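Local coordinates for Co-type Nitrile Hydratase beta subunit (Pseudomonas putida, PDB 3QYH), which forms, as the beta subunit, part of a cobalt-type nitrile hydratase, an enzyme that hydrates nitriles to the corresponding amides, at residues Asp135-Leu140 / Gly159-Asp164. Numbering follows the deposited sequence.
Sequences DKVRVL and GTVVID
Val137 and Gly159 pair through both backbone polar groups: Val137 N donates to Gly159 O over 2.8 Å, and Gly159 N returns a bond of 2.8 Å to Val137 O. A third bond, from Val161 N to Asp135 O (2.9 Å), extends the antiparallel ladder beyond the non-hydrogen-bonded pair Lys136–Thr160. Within that pair the CA atoms of Lys136 and Thr160 close to 4.6 Å, and CA-H...O contacts from Thr160 to Asp135 O and from Lys136 to Gly159 O supplement the amide bonds. These are the first two strands of the SH3-like C-terminal domain, adjacent and antiparallel but joined by a long loop, and 136-139 also borders 216-218. The N-to-C directions of the short segments make 116°, well off antiparallel, consistent with strong coiling, as in SH3-like barrels.

On the buried face, which suits branched apolar side chains, Val137 CG1 meets Val161 CG2 at 3.8 Å, the two valines crossing at about a right angle. Val137 CG2 rests 3.6 Å from Gly159 O, and Gly159 has no side chain on this face; Phe131 packs on Val137 and Tyr186 on Val161. Lys136 and Thr160, polar residues suited to greater exposure, occupy the opposite face. Chi1 and chi2 (-58°, -65°) bring Lys136 CD to 3.5 Å from Thr160 OG1, and the next bend keeps CE beside the same oxygen. Asp135 turns its carboxylate away, where OD2 accepts a hydrogen bond from Ala132 N.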
loop_
_atom_site.group_PDB
_atom_site.type_symbol
_atom_site.label_atom_id
_atom_site.label_comp_id
_atom_site.label_asym_id
_atom_site.label_seq_id
_atom_site.Cartn_x
_atom_site.Cartn_y
_atom_site.Cartn_z
ATOM N N ASP B 135 4.475 12.258 -23.226
ATOM C CA ASP B 135 4.437 13.692 -22.926
ATOM C C ASP B 135 5.356 14.034 -21.749
ATOM O O ASP B 135 5.439 13.279 -20.774
ATOM C CB ASP B 135 3.018 14.131 -22.584
ATOM C CG ASP B 135 2.202 14.462 -23.803
ATOM O OD1 ASP B 135 2.784 14.526 -24.897
ATOM O OD2 ASP B 135 0.977 14.660 -23.670
ATOM N N LYS B 136 6.054 15.158 -21.840
ATOM C CA LYS B 136 6.821 15.661 -20.701
ATOM C C LYS B 136 5.874 16.512 -19.884
ATOM O O LYS B 136 5.169 17.349 -20.427
ATOM C CB LYS B 136 8.016 16.509 -21.151
ATOM C CG LYS B 136 8.996 15.787 -22.074
ATOM C CD LYS B 136 9.696 14.616 -21.382
ATOM C CE LYS B 136 10.660 15.080 -20.314
ATOM N NZ LYS B 136 11.804 15.858 -20.882
ATOM N N VAL B 137 5.839 16.279 -18.579
ATOM C CA VAL B 137 4.955 17.033 -17.708
ATOM C C VAL B 137 5.714 17.552 -16.496
ATOM O O VAL B 137 6.729 16.989 -16.105
ATOM C CB VAL B 137 3.755 16.181 -17.213
ATOM C CG1 VAL B 137 2.795 15.833 -18.377
ATOM C CG2 VAL B 137 4.244 14.921 -16.522
ATOM N N ARG B 138 5.227 18.646 -15.917
ATOM C CA ARG B 138 5.770 19.130 -14.657
ATOM C C ARG B 138 4.694 19.042 -13.584
ATOM O O ARG B 138 3.533 19.363 -13.825
ATOM C CB ARG B 138 6.284 20.574 -14.789
ATOM C CG ARG B 138 7.103 21.048 -13.583
ATOM C CD ARG B 138 7.459 22.536 -13.670
ATOM N NE ARG B 138 8.249 22.847 -14.860
ATOM C CZ ARG B 138 9.573 22.773 -14.920
ATOM N NH1 ARG B 138 10.269 22.387 -13.859
ATOM N NH2 ARG B 138 10.200 23.078 -16.048
ATOM N N VAL B 139 5.081 18.590 -12.401
ATOM C CA VAL B 139 4.158 18.501 -11.277
ATOM C C VAL B 139 3.962 19.896 -10.705
ATOM O O VAL B 139 4.940 20.595 -10.421
ATOM C CB VAL B 139 4.699 17.578 -10.171
ATOM C CG1 VAL B 139 3.717 17.514 -8.989
ATOM C CG2 VAL B 139 4.968 16.177 -10.759
ATOM N N LEU B 140 2.713 20.306 -10.545
ATOM C CA LEU B 140 2.416 21.633 -10.034
ATOM C C LEU B 140 2.915 21.799 -8.599
ATOM O O LEU B 140 2.858 20.875 -7.788
ATOM C CB LEU B 140 0.917 21.933 -10.110
ATOM C CG LEU B 140 0.317 21.964 -11.521
ATOM C CD1 LEU B 140 -1.181 22.193 -11.465
ATOM C CD2 LEU B 140 0.986 23.043 -12.359
ATOM N N GLY B 159 8.760 15.193 -15.421
ATOM C CA GLY B 159 8.873 13.774 -15.729
ATOM C C GLY B 159 8.171 13.415 -17.031
ATOM O O GLY B 159 7.600 14.278 -17.703
ATOM N N THR B 160 8.195 12.128 -17.371
ATOM C CA THR B 160 7.595 11.638 -18.616
ATOM C C THR B 160 6.398 10.723 -18.314
ATOM O O THR B 160 6.521 9.766 -17.548
ATOM C CB THR B 160 8.636 10.856 -19.437
ATOM O OG1 THR B 160 9.831 11.645 -19.586
ATOM C CG2 THR B 160 8.075 10.442 -20.829
ATOM N N VAL B 161 5.241 11.031 -18.885
ATOM C CA VAL B 161 4.088 10.146 -18.757
ATOM C C VAL B 161 4.446 8.812 -19.413
ATOM O O VAL B 161 4.830 8.771 -20.582
ATOM C CB VAL B 161 2.838 10.747 -19.417
ATOM C CG1 VAL B 161 1.648 9.756 -19.339
ATOM C CG2 VAL B 161 2.470 12.086 -18.760
ATOM N N VAL B 162 4.367 7.722 -18.658
ATOM C CA VAL B 162 4.694 6.407 -19.221
ATOM C C VAL B 162 3.486 5.449 -19.256
ATOM O O VAL B 162 3.493 4.473 -20.010
ATOM C CB VAL B 162 5.881 5.724 -18.509
ATOM C CG1 VAL B 162 7.190 6.455 -18.812
ATOM C CG2 VAL B 162 5.651 5.633 -16.981
ATOM N N ILE B 163 2.461 5.730 -18.456
ATOM C CA ILE B 163 1.214 4.964 -18.505
ATOM C C ILE B 163 0.031 5.869 -18.229
ATOM O O ILE B 163 0.067 6.674 -17.290
ATOM C CB ILE B 163 1.150 3.846 -17.424
ATOM C CG1 ILE B 163 2.379 2.952 -17.461
ATOM C CG2 ILE B 163 -0.152 3.033 -17.561
ATOM C CD1 ILE B 163 2.441 1.942 -16.317
ATOM N N ASP B 164 -1.030 5.725 -19.014
ATOM C CA ASP B 164 -2.308 6.337 -18.658
ATOM C C ASP B 164 -3.191 5.204 -18.133
ATOM O O ASP B 164 -3.551 4.310 -18.886
ATOM C CB ASP B 164 -2.942 7.006 -19.888
ATOM C CG ASP B 164 -4.326 7.547 -19.627
ATOM O OD1 ASP B 164 -4.891 7.326 -18.526
ATOM O OD2 ASP B 164 -4.856 8.215 -20.541
#